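Local structure of ArsC family reductase (Pseudomonas aeruginosa, 1RW1) at residues G59-K64 with L83-M88; H41-C46 with K77-M82; G6-D11 with Y27-Y32; K14-W19 with V102-D107. The protein is of unproven function but probably acts as a glutathione-dependent thiol reductase, being an ArsC family member built on the thioredoxin fold. All coordinates share one frame; numbering follows the deposited sequence. Where two conformers were deposited one is given.

Contact 1: G59-K64 with L83-M88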
loop_
_atom_site.group_PDB
_atom_site.type_symbol
_atom_site.label_atom_id
_atom_site.label_comp_id
_atom_site.label_asym_id
_atom_site.label_seq_id
_atom_site.Cartn_x
_atom_site.Cartn_y
_atom_site.Cartn_z
ATOM N N GLY A 59 5.433 -9.652 6.023
ATOM C CA GLY A 59 4.799 -10.524 5.065
ATOM C C GLY A 59 5.723 -11.555 4.445
ATOM O O GLY A 59 6.933 -11.477 4.497
ATOM N N THR A 60 5.100 -12.532 3.800
ATOM C CA THR A 60 5.837 -13.668 3.289
ATOM C C THR A 60 6.835 -13.276 2.224
ATOM O O THR A 60 7.926 -13.848 2.158
ATOM C CB THR A 60 4.913 -14.761 2.744
ATOM O OG1 THR A 60 4.111 -14.266 1.678
ATOM C CG2 THR A 60 3.927 -15.224 3.809
ATOM N N THR A 61 6.466 -12.338 1.362
ATOM C CA THR A 61 7.340 -11.991 0.254
ATOM C C THR A 61 8.661 -11.417 0.762
ATOM O O THR A 61 9.754 -11.789 0.297
ATOM C CB THR A 61 6.625 -11.055 -0.691
ATOM O OG1 THR A 61 5.437 -11.736 -1.120
ATOM C CG2 THR A 61 7.451 -10.781 -1.921
ATOM N N PHE A 62 8.575 -10.516 1.723
ATOM C CA PHE A 62 9.804 -10.007 2.326
ATOM C C PHE A 62 10.574 -11.096 3.052
ATOM O O PHE A 62 11.804 -11.163 2.933
ATOM C CB PHE A 62 9.490 -8.830 3.259
ATOM C CG PHE A 62 10.727 -8.163 3.815
ATOM C CD1 PHE A 62 11.299 -8.632 4.980
ATOM C CD2 PHE A 62 11.327 -7.100 3.151
ATOM C CE1 PHE A 62 12.435 -8.050 5.486
ATOM C CE2 PHE A 62 12.487 -6.534 3.645
ATOM C CZ PHE A 62 13.035 -7.005 4.813
ATOM N N ARG A 63 9.874 -11.953 3.783
ATOM C CA ARG A 63 10.560 -13.000 4.560
ATOM C C ARG A 63 11.480 -13.799 3.677
ATOM O O ARG A 63 12.545 -14.232 4.120
ATOM C CB ARG A 63 9.575 -13.953 5.293
ATOM C CG ARG A 63 8.899 -13.374 6.569
ATOM C CD ARG A 63 7.792 -14.268 7.259
ATOM N NE ARG A 63 6.471 -13.633 7.171
ATOM C CZ ARG A 63 5.341 -14.264 6.851
ATOM N NH1 ARG A 63 5.370 -15.565 6.600
ATOM N NH2 ARG A 63 4.182 -13.600 6.801
ATOM N N LYS A 64 11.055 -14.010 2.436
ATOM C CA LYS A 64 11.768 -14.881 1.497
ATOM C C LYS A 64 13.007 -14.238 0.863
ATOM O O LYS A 64 13.765 -14.924 0.213
ATOM C CB LYS A 64 10.815 -15.349 0.373
ATOM C CG LYS A 64 9.844 -16.458 0.751
ATOM C CD LYS A 64 9.059 -16.979 -0.462
ATOM C CE LYS A 64 8.087 -18.088 -0.048
ATOM N NZ LYS A 64 6.689 -17.824 -0.473
ATOM N N LEU A 83 9.410 -1.869 -5.858
ATOM C CA LEU A 83 9.215 -1.589 -7.268
ATOM C C LEU A 83 9.216 -2.896 -8.048
ATOM O O LEU A 83 8.370 -3.103 -8.927
ATOM C CB LEU A 83 10.335 -0.667 -7.757
ATOM C CG LEU A 83 10.295 -0.291 -9.230
ATOM C CD1 LEU A 83 9.026 0.452 -9.588
ATOM C CD2 LEU A 83 11.500 0.503 -9.558
ATOM N N ALA A 84 10.183 -3.766 -7.760
ATOM C CA ALA A 84 10.274 -5.018 -8.496
ATOM C C ALA A 84 9.224 -6.023 -8.049
ATOM O O ALA A 84 8.800 -6.859 -8.852
ATOM C CB ALA A 84 11.638 -5.623 -8.334
ATOM N N GLN A 85 8.829 -5.949 -6.778
ATOM C CA GLN A 85 7.910 -6.932 -6.177
ATOM C C GLN A 85 6.816 -6.212 -5.395
ATOM O O GLN A 85 6.868 -6.139 -4.164
ATOM C CB GLN A 85 8.660 -7.909 -5.275
ATOM C CG GLN A 85 9.538 -8.869 -6.055
ATOM C CD GLN A 85 10.244 -9.809 -5.126
ATOM O OE1 GLN A 85 9.674 -10.867 -4.747
ATOM N NE2 GLN A 85 11.423 -9.454 -4.701
ATOM N N PRO A 86 5.788 -5.725 -6.089
ATOM C CA PRO A 86 4.692 -5.031 -5.412
ATOM C C PRO A 86 3.955 -5.821 -4.350
ATOM O O PRO A 86 3.260 -5.206 -3.540
ATOM C CB PRO A 86 3.763 -4.649 -6.563
ATOM C CG PRO A 86 4.670 -4.541 -7.743
ATOM C CD PRO A 86 5.685 -5.608 -7.562
ATOM N N SER A 87 4.072 -7.144 -4.332
ATOM C CA SER A 87 3.518 -7.944 -3.243
ATOM C C SER A 87 3.990 -7.484 -1.883
ATOM O O SER A 87 3.270 -7.719 -0.899
ATOM C CB SER A 87 3.860 -9.419 -3.465
ATOM O OG SER A 87 3.571 -10.245 -2.363
HETATM N N MSE A 88 5.170 -6.879 -1.797
HETATM C CA MSE A 88 5.764 -6.395 -0.551
HETATM C C MSE A 88 5.205 -5.086 -0.056
HETATM O O MSE A 88 5.601 -4.635 1.005
HETATM C CB MSE A 88 7.286 -6.256 -0.708
HETATM C CG MSE A 88 7.917 -7.630 -0.793
HETATM SE SE MSE A 88 9.774 -7.675 -0.365
HETATM C CE MSE A 88 9.942 -5.744 -0.439
HETATM O O HOH W 1 10.405 -12.652 -2.345
HETATM O O HOH W 2 3.987 -9.972 1.184
#
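Thr61, on the short helix 60-63, turns its two branches to different partners in the turn that follows helix 75-84. Its OG1 lies beside the backbone N, anti to the carbonyl carbon, and there meets the hydroxyl of Ser87: OG1 and OG are 2.7 Å apart in a hydrogen bond that either could donate. The methyl CG2 goes the other way, lying against Met88 CG and passing 3.6 Å from Gln85 OE1. That amide oxygen also takes a hydrogen from water 1, which gives another to Thr61 O, so the glutamine side chain is linked to the backbone of Thr61 through solvent. Met88, a selenomethionine, crosses Phe62 at a slant. In the conformer described, SE sits at the edge of the phenyl ring, 5.1 Å from its centroid and 75° off the normal, and also lies 3.6 Å from Phe62 CA. Leu55 and Leu65 pack on this selenomethionine too, and Leu55 also touches Phe62. Polar bonds thus lie around Thr61 while the buried side is apolar. The selenium-ring pairing is a Met-aromatic contact, here joining a short helix of the mainly helical part of the fold to the 3-10 turn 86-88.

Contact 2: H41-C46 with K77-M82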
loop_
_atom_site.group_PDB
_atom_site.type_symbol
_atom_site.label_atom_id
_atom_site.label_comp_id
_atom_site.label_asym_id
_atom_site.label_seq_id
_atom_site.Cartn_x
_atom_site.Cartn_y
_atom_site.Cartn_z
ATOM N N HIS A 41 5.117 6.781 -7.238
ATOM C CA HIS A 41 4.177 6.484 -6.169
ATOM C C HIS A 41 4.903 6.100 -4.900
ATOM O O HIS A 41 4.601 6.587 -3.818
ATOM C CB HIS A 41 3.275 5.315 -6.580
ATOM C CG HIS A 41 2.105 5.740 -7.356
ATOM N ND1 HIS A 41 2.091 5.857 -8.721
ATOM C CD2 HIS A 41 0.877 6.095 -6.914
ATOM C CE1 HIS A 41 0.857 6.208 -9.083
ATOM N NE2 HIS A 41 0.123 6.406 -8.002
ATOM N N LEU A 42 5.838 5.162 -5.018
ATOM C CA LEU A 42 6.524 4.654 -3.846
ATOM C C LEU A 42 7.283 5.743 -3.106
ATOM O O LEU A 42 7.297 5.769 -1.863
ATOM C CB LEU A 42 7.457 3.516 -4.209
ATOM C CG LEU A 42 6.754 2.278 -4.775
ATOM C CD1 LEU A 42 7.765 1.339 -5.369
ATOM C CD2 LEU A 42 5.950 1.579 -3.694
ATOM N N ARG A 43 7.920 6.648 -3.835
ATOM C CA ARG A 43 8.624 7.761 -3.199
ATOM C C ARG A 43 7.680 8.653 -2.417
ATOM O O ARG A 43 8.019 9.099 -1.320
ATOM C CB ARG A 43 9.343 8.599 -4.251
ATOM C CG ARG A 43 10.569 7.959 -4.797
ATOM C CD ARG A 43 11.104 8.650 -6.027
ATOM N NE ARG A 43 12.420 8.102 -6.343
ATOM C CZ ARG A 43 12.961 8.074 -7.554
ATOM N NH1 ARG A 43 12.300 8.560 -8.595
ATOM N NH2 ARG A 43 14.172 7.551 -7.724
ATOM N N ARG A 44 6.519 8.960 -2.989
ATOM C CA ARG A 44 5.548 9.798 -2.302
ATOM C C ARG A 44 5.017 9.123 -1.035
ATOM O O ARG A 44 4.897 9.760 0.018
ATOM C CB ARG A 44 4.395 10.121 -3.242
ATOM C CG ARG A 44 4.540 11.349 -4.066
ATOM C CD ARG A 44 3.211 11.767 -4.633
ATOM N NE ARG A 44 2.723 10.819 -5.625
ATOM C CZ ARG A 44 1.678 10.018 -5.454
ATOM N NH1 ARG A 44 0.977 10.040 -4.327
ATOM N NH2 ARG A 44 1.343 9.188 -6.414
ATOM N N TRP A 45 4.679 7.839 -1.135
ATOM C CA TRP A 45 4.124 7.152 0.021
ATOM C C TRP A 45 5.160 7.056 1.134
ATOM O O TRP A 45 4.855 7.265 2.312
ATOM C CB TRP A 45 3.653 5.763 -0.388
ATOM C CG TRP A 45 2.557 5.747 -1.405
ATOM C CD1 TRP A 45 1.721 6.765 -1.760
ATOM C CD2 TRP A 45 2.197 4.629 -2.214
ATOM N NE1 TRP A 45 0.845 6.331 -2.733
ATOM C CE2 TRP A 45 1.112 5.016 -3.019
ATOM C CE3 TRP A 45 2.663 3.307 -2.303
ATOM C CZ2 TRP A 45 0.510 4.135 -3.919
ATOM C CZ3 TRP A 45 2.066 2.447 -3.187
ATOM C CH2 TRP A 45 0.995 2.859 -3.981
ATOM N N CYS A 46 6.397 6.734 0.767
ATOM C CA CYS A 46 7.444 6.638 1.778
ATOM C C CYS A 46 7.762 8.005 2.399
ATOM O O CYS A 46 8.050 8.082 3.586
ATOM C CB CYS A 46 8.723 6.039 1.201
ATOM S SG CYS A 46 8.628 4.265 0.859
ATOM N N LYS A 77 16.578 1.949 -0.748
ATOM C CA LYS A 77 16.658 0.517 -0.941
ATOM C C LYS A 77 15.283 -0.156 -0.853
ATOM O O LYS A 77 14.972 -1.071 -1.624
ATOM C CB LYS A 77 17.622 -0.108 0.070
ATOM C CG LYS A 77 19.072 0.294 -0.120
ATOM C CD LYS A 77 19.951 -0.305 0.961
ATOM C CE LYS A 77 21.424 0.049 0.779
ATOM N NZ LYS A 77 22.254 -0.455 1.911
ATOM N N ALA A 78 14.467 0.288 0.087
ATOM C CA ALA A 78 13.126 -0.254 0.243
ATOM C C ALA A 78 12.294 -0.011 -1.012
ATOM O O ALA A 78 11.532 -0.880 -1.448
ATOM C CB ALA A 78 12.450 0.367 1.469
ATOM N N ILE A 79 12.423 1.175 -1.587
ATOM C CA ILE A 79 11.681 1.490 -2.791
ATOM C C ILE A 79 12.072 0.539 -3.926
ATOM O O ILE A 79 11.206 0.047 -4.659
ATOM C CB ILE A 79 11.884 2.980 -3.159
ATOM C CG1 ILE A 79 11.113 3.867 -2.180
ATOM C CG2 ILE A 79 11.464 3.237 -4.606
ATOM C CD1 ILE A 79 11.432 5.339 -2.307
ATOM N N GLU A 80 13.361 0.252 -4.086
ATOM C CA GLU A 80 13.749 -0.678 -5.141
ATOM C C GLU A 80 13.154 -2.059 -4.940
ATOM O O GLU A 80 12.766 -2.707 -5.910
ATOM C CB GLU A 80 15.276 -0.768 -5.286
ATOM C CG GLU A 80 15.912 0.545 -5.738
ATOM C CD GLU A 80 15.275 1.105 -7.004
ATOM O OE1 GLU A 80 15.327 0.446 -8.052
ATOM O OE2 GLU A 80 14.678 2.192 -6.938
ATOM N N LEU A 81 13.090 -2.527 -3.705
ATOM C CA LEU A 81 12.505 -3.841 -3.431
ATOM C C LEU A 81 11.024 -3.873 -3.821
ATOM O O LEU A 81 10.549 -4.815 -4.460
ATOM C CB LEU A 81 12.649 -4.202 -1.958
ATOM C CG LEU A 81 14.058 -4.445 -1.437
ATOM C CD1 LEU A 81 14.013 -4.712 0.066
ATOM C CD2 LEU A 81 14.737 -5.588 -2.161
HETATM N N MSE A 82 10.290 -2.850 -3.404
HETATM C CA MSE A 82 8.852 -2.784 -3.692
HETATM C C MSE A 82 8.534 -2.581 -5.161
HETATM O O MSE A 82 7.509 -3.061 -5.648
HETATM C CB MSE A 82 8.210 -1.680 -2.857
HETATM C CG MSE A 82 8.216 -2.005 -1.381
HETATM SE SE MSE A 82 7.253 -0.682 -0.267
HETATM C CE MSE A 82 8.602 0.740 -0.294
#
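Ile79 meets three residues of helix 39-49 at once, and its torsions set which branch serves which. CG1 is anti to the carbonyl carbon (chi1 -73°), and the chain then runs on extended, bringing CD1 across the aliphatic stem of Arg43 at about a right angle, 3.7 Å from CG. CG1 itself lies 3.9 Å from Cys46 SG, while the branch CG2 rests on Leu42 CB at 4.0 Å. Leu42 reaches further with CD1, which comes 3.7 Å from Ile79 O and also meets the base of Met82. That residue, a selenomethionine, is bent at chi3 (-76°), which places its CE 3.7 Å from Cys46 SG. The two helical segments run roughly antiparallel, at 134°, their axes 10.0 Å apart at the closest. Val54 and Leu55 also touch Met82, and Trp51 packs on Cys46. Charge is kept to the margin: Glu80 forms a salt bridge with Arg39, and Arg43 brings methylenes rather than its guanidinium to the interface. The pairing therefore rests on van der Waals packing of buried aliphatic, thiol and selenoether groups, with shape and not polarity setting how the helices fit.

Contact 3: G6-D11 with Y27-Y32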
loop_
_atom_site.group_PDB
_atom_site.type_symbol
_atom_site.label_atom_id
_atom_site.label_comp_id
_atom_site.label_asym_id
_atom_site.label_seq_id
_atom_site.Cartn_x
_atom_site.Cartn_y
_atom_site.Cartn_z
ATOM N N GLY A 6 -3.767 -1.917 -4.432
ATOM C CA GLY A 6 -3.537 -3.233 -3.862
ATOM C C GLY A 6 -3.820 -4.311 -4.887
ATOM O O GLY A 6 -3.485 -4.174 -6.062
ATOM N N ILE A 7 -4.434 -5.410 -4.440
ATOM C CA ILE A 7 -4.792 -6.546 -5.281
ATOM C C ILE A 7 -6.198 -7.008 -4.910
ATOM O O ILE A 7 -6.786 -6.528 -3.945
ATOM C CB ILE A 7 -3.761 -7.714 -5.123
ATOM C CG1 ILE A 7 -3.839 -8.325 -3.715
ATOM C CG2 ILE A 7 -2.360 -7.249 -5.469
ATOM C CD1 ILE A 7 -3.032 -9.610 -3.557
ATOM N N LYS A 8 -6.741 -7.947 -5.670
ATOM C CA LYS A 8 -8.072 -8.481 -5.389
ATOM C C LYS A 8 -8.092 -9.508 -4.252
ATOM O O LYS A 8 -8.918 -9.435 -3.336
ATOM C CB LYS A 8 -8.645 -9.108 -6.668
ATOM C CG LYS A 8 -8.930 -8.108 -7.784
ATOM C CD LYS A 8 -9.242 -8.822 -9.121
ATOM C CE LYS A 8 -9.613 -7.846 -10.237
ATOM N NZ LYS A 8 -9.664 -8.503 -11.598
ATOM N N ALA A 9 -7.194 -10.487 -4.327
ATOM C CA ALA A 9 -7.257 -11.670 -3.469
ATOM C C ALA A 9 -6.454 -11.427 -2.198
ATOM O O ALA A 9 -5.389 -12.007 -1.976
ATOM C CB ALA A 9 -6.723 -12.891 -4.205
ATOM N N CYS A 10 -7.014 -10.580 -1.347
ATOM C CA CYS A 10 -6.387 -10.183 -0.105
ATOM C C CYS A 10 -7.501 -9.892 0.879
ATOM O O CYS A 10 -8.356 -9.070 0.576
ATOM C CB CYS A 10 -5.515 -8.932 -0.294
ATOM S SG CYS A 10 -4.923 -8.175 1.235
ATOM N N ASP A 11 -7.507 -10.544 2.034
ATOM C CA ASP A 11 -8.582 -10.304 2.985
ATOM C C ASP A 11 -8.608 -8.859 3.478
ATOM O O ASP A 11 -9.687 -8.330 3.722
ATOM C CB ASP A 11 -8.535 -11.276 4.132
ATOM C CG ASP A 11 -9.002 -12.659 3.735
ATOM O OD1 ASP A 11 -9.835 -12.834 2.804
ATOM O OD2 ASP A 11 -8.584 -13.637 4.357
ATOM N N TYR A 27 -14.323 5.273 -5.864
ATOM C CA TYR A 27 -12.870 5.215 -5.917
ATOM C C TYR A 27 -12.463 4.410 -7.131
ATOM O O TYR A 27 -13.187 3.528 -7.590
ATOM C CB TYR A 27 -12.281 4.593 -4.633
ATOM C CG TYR A 27 -12.781 3.190 -4.349
ATOM C CD1 TYR A 27 -13.983 2.994 -3.681
ATOM C CD2 TYR A 27 -12.072 2.065 -4.783
ATOM C CE1 TYR A 27 -14.472 1.713 -3.474
ATOM C CE2 TYR A 27 -12.553 0.792 -4.565
ATOM C CZ TYR A 27 -13.754 0.620 -3.909
ATOM O OH TYR A 27 -14.229 -0.652 -3.713
ATOM N N ASP A 28 -11.288 4.727 -7.637
ATOM C CA ASP A 28 -10.614 3.915 -8.634
ATOM C C ASP A 28 -9.788 2.854 -7.917
ATOM O O ASP A 28 -9.308 3.089 -6.811
ATOM C CB ASP A 28 -9.694 4.790 -9.482
ATOM C CG ASP A 28 -10.435 5.605 -10.526
ATOM O OD1 ASP A 28 -11.672 5.500 -10.634
ATOM O OD2 ASP A 28 -9.819 6.388 -11.253
ATOM N N PHE A 29 -9.616 1.706 -8.549
ATOM C CA PHE A 29 -8.822 0.612 -8.015
ATOM C C PHE A 29 -7.605 0.404 -8.896
ATOM O O PHE A 29 -7.740 0.092 -10.079
ATOM C CB PHE A 29 -9.674 -0.647 -7.935
ATOM C CG PHE A 29 -8.902 -1.912 -7.603
ATOM C CD1 PHE A 29 -7.929 -1.953 -6.617
ATOM C CD2 PHE A 29 -9.165 -3.079 -8.295
ATOM C CE1 PHE A 29 -7.255 -3.143 -6.327
ATOM C CE2 PHE A 29 -8.495 -4.257 -8.006
ATOM C CZ PHE A 29 -7.551 -4.289 -7.030
ATOM N N HIS A 30 -6.432 0.600 -8.308
ATOM C CA HIS A 30 -5.143 0.392 -8.954
ATOM C C HIS A 30 -4.618 -0.971 -8.495
ATOM O O HIS A 30 -4.218 -1.127 -7.342
ATOM C CB HIS A 30 -4.176 1.497 -8.567
ATOM C CG HIS A 30 -2.830 1.354 -9.196
ATOM N ND1 HIS A 30 -2.345 2.251 -10.122
ATOM C CD2 HIS A 30 -1.853 0.440 -8.987
ATOM C CE1 HIS A 30 -1.125 1.878 -10.457
ATOM N NE2 HIS A 30 -0.799 0.790 -9.785
ATOM N N ASP A 31 -4.690 -1.949 -9.395
ATOM C CA ASP A 31 -4.453 -3.365 -9.105
ATOM C C ASP A 31 -3.038 -3.718 -9.540
ATOM O O ASP A 31 -2.738 -3.716 -10.747
ATOM C CB ASP A 31 -5.465 -4.143 -9.932
ATOM C CG ASP A 31 -5.375 -5.643 -9.798
ATOM O OD1 ASP A 31 -4.480 -6.175 -9.093
ATOM O OD2 ASP A 31 -6.242 -6.306 -10.428
ATOM N N TYR A 32 -2.151 -4.028 -8.603
ATOM C CA TYR A 32 -0.760 -4.334 -8.952
ATOM C C TYR A 32 -0.648 -5.481 -9.936
ATOM O O TYR A 32 0.299 -5.493 -10.724
ATOM C CB TYR A 32 0.052 -4.659 -7.701
ATOM C CG TYR A 32 0.118 -3.555 -6.670
ATOM C CD1 TYR A 32 0.290 -2.226 -7.015
ATOM C CD2 TYR A 32 0.023 -3.848 -5.330
ATOM C CE1 TYR A 32 0.338 -1.241 -6.055
ATOM C CE2 TYR A 32 0.067 -2.865 -4.358
ATOM C CZ TYR A 32 0.228 -1.556 -4.720
ATOM O OH TYR A 32 0.286 -0.528 -3.811
HETATM O O HOH W 3 -5.369 -8.591 -8.141
HETATM O O HOH W 4 -6.813 -8.348 -11.867
#
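Gly6 and Asp31 form a parallel beta bridge where strands 2-6 and 27-31 end side by side, the two strands of the beta-alpha-beta crossover made through helix 11-22. Two backbone bonds define it: Gly6 N gives its hydrogen to His30 O at 3.0 Å, and Gly6 O receives Tyr32 N at 2.9 Å, both bonds nearly straight. Asp31 CA adds a CA-H...O contact to the same Gly6 carbonyl. Beyond the bridge the chains part, and side chains fill in. Phe29, its CG anti to the backbone N (chi1 171°), points its ring at the start of the loop, edge first, meeting the backbone of Gly6 and Ile7, with CZ 3.7 Å from Ile7 C, and Lys8 CG. Tyr32 turns a ring face to Gly6 N, while its CD2 lies 4.2 Å from Ile7 CG2. Asp31 is the N-cap of the next helix, its OD1 accepting from Lys33 N. Two waters link this carboxylate to Lys8: water 3 bridges OD1 and the backbone N, and water 4 bridges OD2 and NZ. The charged ends of Lys8 and Asp31 are 4.2 Å apart between NZ and OD2, beyond a salt bridge. Further along the loop, Cys10 caps helix 11-22 and touches Arg91, a placement consistent with the thiol site of thioredoxin-fold, ArsC-family proteins. Backbone bonds thus set the register of the strand ends, whereas Lys8 meets Asp31 through water and Phe29 through its methylene CG; the positive charge of Lys8 would still be expected to favour the Asp31 carboxylate.

Contact 4: K14-W19 with V102-D107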
loop_
_atom_site.group_PDB
_atom_site.type_symbol
_atom_site.label_atom_id
_atom_site.label_comp_id
_atom_site.label_asym_id
_atom_site.label_seq_id
_atom_site.Cartn_x
_atom_site.Cartn_y
_atom_site.Cartn_z
ATOM N N LYS A 14 -10.366 -6.919 0.882
ATOM C CA LYS A 14 -11.802 -7.211 0.880
ATOM C C LYS A 14 -12.499 -6.419 1.980
ATOM O O LYS A 14 -13.615 -5.896 1.795
ATOM C CB LYS A 14 -12.042 -8.708 1.071
ATOM C CG LYS A 14 -11.564 -9.552 -0.074
ATOM C CD LYS A 14 -11.577 -11.026 0.264
ATOM C CE LYS A 14 -10.748 -11.862 -0.672
ATOM N NZ LYS A 14 -10.485 -13.197 -0.099
ATOM N N LYS A 15 -11.880 -6.362 3.155
ATOM C CA LYS A 15 -12.441 -5.646 4.279
ATOM C C LYS A 15 -12.560 -4.153 3.951
ATOM O O LYS A 15 -13.605 -3.536 4.164
ATOM C CB LYS A 15 -11.571 -5.858 5.530
ATOM C CG LYS A 15 -11.579 -7.291 6.035
ATOM C CD LYS A 15 -10.397 -7.671 6.906
ATOM C CE LYS A 15 -10.193 -6.810 8.098
ATOM N NZ LYS A 15 -9.141 -7.425 8.960
ATOM N N ALA A 16 -11.476 -3.578 3.445
ATOM C CA ALA A 16 -11.431 -2.153 3.151
ATOM C C ALA A 16 -12.428 -1.795 2.055
ATOM O O ALA A 16 -13.113 -0.772 2.147
ATOM C CB ALA A 16 -10.027 -1.749 2.737
ATOM N N ARG A 17 -12.503 -2.617 1.005
ATOM C CA ARG A 17 -13.463 -2.340 -0.054
ATOM C C ARG A 17 -14.888 -2.482 0.432
ATOM O O ARG A 17 -15.763 -1.727 0.009
ATOM C CB ARG A 17 -13.235 -3.219 -1.274
ATOM C CG ARG A 17 -11.907 -2.886 -1.940
ATOM C CD ARG A 17 -11.705 -3.553 -3.291
ATOM N NE ARG A 17 -12.493 -2.895 -4.315
ATOM C CZ ARG A 17 -12.426 -3.208 -5.591
ATOM N NH1 ARG A 17 -11.638 -4.185 -5.993
ATOM N NH2 ARG A 17 -13.161 -2.538 -6.467
ATOM N N THR A 18 -15.161 -3.438 1.313
ATOM C CA THR A 18 -16.492 -3.515 1.885
ATOM C C THR A 18 -16.826 -2.236 2.650
ATOM O O THR A 18 -17.946 -1.724 2.524
ATOM C CB THR A 18 -16.634 -4.787 2.737
ATOM O OG1 THR A 18 -16.345 -5.938 1.942
ATOM C CG2 THR A 18 -18.066 -4.992 3.193
ATOM N N TRP A 19 -15.893 -1.726 3.437
ATOM C CA TRP A 19 -16.104 -0.464 4.136
ATOM C C TRP A 19 -16.419 0.654 3.129
ATOM O O TRP A 19 -17.431 1.371 3.266
ATOM C CB TRP A 19 -14.883 -0.143 5.009
ATOM C CG TRP A 19 -15.134 0.943 6.015
ATOM C CD1 TRP A 19 -15.364 0.785 7.347
ATOM C CD2 TRP A 19 -15.189 2.358 5.772
ATOM N NE1 TRP A 19 -15.586 2.000 7.945
ATOM C CE2 TRP A 19 -15.500 2.981 6.996
ATOM C CE3 TRP A 19 -15.066 3.153 4.635
ATOM C CZ2 TRP A 19 -15.660 4.360 7.114
ATOM C CZ3 TRP A 19 -15.227 4.520 4.751
ATOM C CH2 TRP A 19 -15.534 5.111 5.982
ATOM N N VAL A 102 -2.398 4.118 4.847
ATOM C CA VAL A 102 -1.735 2.842 4.610
ATOM C C VAL A 102 -2.281 1.832 5.613
ATOM O O VAL A 102 -2.284 2.076 6.807
ATOM C CB VAL A 102 -0.216 2.967 4.756
ATOM C CG1 VAL A 102 0.468 1.610 4.521
ATOM C CG2 VAL A 102 0.338 3.998 3.796
ATOM N N GLY A 103 -2.740 0.697 5.104
ATOM C CA GLY A 103 -3.437 -0.276 5.913
ATOM C C GLY A 103 -4.884 0.135 6.115
ATOM O O GLY A 103 -5.306 1.210 5.692
ATOM N N PHE A 104 -5.652 -0.747 6.734
ATOM C CA PHE A 104 -7.069 -0.517 6.953
ATOM C C PHE A 104 -7.380 -0.460 8.433
ATOM O O PHE A 104 -7.422 -1.499 9.100
ATOM C CB PHE A 104 -7.915 -1.596 6.268
ATOM C CG PHE A 104 -9.391 -1.506 6.578
ATOM C CD1 PHE A 104 -10.117 -0.336 6.346
ATOM C CD2 PHE A 104 -10.068 -2.600 7.106
ATOM C CE1 PHE A 104 -11.466 -0.270 6.650
ATOM C CE2 PHE A 104 -11.417 -2.509 7.405
ATOM C CZ PHE A 104 -12.109 -1.357 7.165
ATOM N N LYS A 105 -7.586 0.763 8.928
ATOM C CA LYS A 105 -8.095 1.016 10.261
ATOM C C LYS A 105 -9.441 1.710 10.065
ATOM O O LYS A 105 -9.497 2.830 9.575
ATOM C CB LYS A 105 -7.122 1.895 11.049
ATOM C CG LYS A 105 -5.858 1.171 11.470
ATOM C CD LYS A 105 -4.906 2.069 12.257
ATOM C CE LYS A 105 -3.687 1.286 12.752
ATOM N NZ LYS A 105 -2.579 2.177 13.225
ATOM N N PRO A 106 -10.541 1.040 10.400
ATOM C CA PRO A 106 -11.867 1.617 10.142
ATOM C C PRO A 106 -12.034 3.029 10.720
ATOM O O PRO A 106 -12.673 3.860 10.092
ATOM C CB PRO A 106 -12.833 0.634 10.821
ATOM C CG PRO A 106 -12.077 -0.607 11.035
ATOM C CD PRO A 106 -10.623 -0.290 11.022
ATOM N N ASP A 107 -11.440 3.313 11.869
ATOM C CA ASP A 107 -11.574 4.645 12.452
ATOM C C ASP A 107 -10.899 5.710 11.588
ATOM O O ASP A 107 -11.398 6.838 11.495
ATOM C CB ASP A 107 -11.017 4.693 13.882
ATOM C CG ASP A 107 -11.825 3.860 14.856
ATOM O OD1 ASP A 107 -12.943 3.428 14.503
ATOM O OD2 ASP A 107 -11.411 3.590 16.006
#
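Phe104 carries the contact, laying its ring flat against the side of helix 11-22. With CG anti to the backbone N (chi1 174°), the ring comes to lie over the backbone of Ala16: Ala16 CA stands 3.9 Å from the ring centroid and 8° off the normal, a CH-pi contact, with the methyl CB of the same alanine beside it. Along the rim, CE2 meets Lys15 CB at 3.8 Å, and CZ meets Trp19 CB at 3.7 Å. Phe104 also turns an edge toward the face of the five-membered ring of Trp19 in an offset edge-to-face pair, the planes at 65° and the centroids 5.6 Å apart. Lys105 is the N-cap of helix 106-113. Pro106, its first residue, folds back so that its CD covers the ring face of Phe104 opposite Ala16, sandwiching the phenyl group between helix and proline. The same proline reaches the indole, with CB 4.3 Å from Trp19 CD1. Tyr109 meets the Phe104 ring edge-to-face and touches Ala16, and Pro92 packs on Ala16 and Phe104. Further along, Ala110 and Leu113 lie on Trp19, so helix 106-113 continues alongside helix 11-22 after the chain leaves strand 100-102, an edge strand of the sheet.

Overall arrangement
Contact 2 is the buried one, contacts 1 and 3 are partly buried, and contact 4 lies at the surface. Contacts 1 and 2 share helix 75-84 and touch through Met88 and Leu81; both belong to the helical part of the chain, yet contact 2 is apolar while contact 1 adds a hydroxyl pair and waters at its outer side. Contacts 3 and 4 are joined by Arg17, which makes a cation-pi contact with Phe29 and a probable hydrogen bond to Tyr27 OH. Of these two, contact 3 uses strand backbone bonds, contact 4 aromatic packing. Tyr32 connects the two regions, touching Pro86 of contact 1 and Trp45 of contact 2.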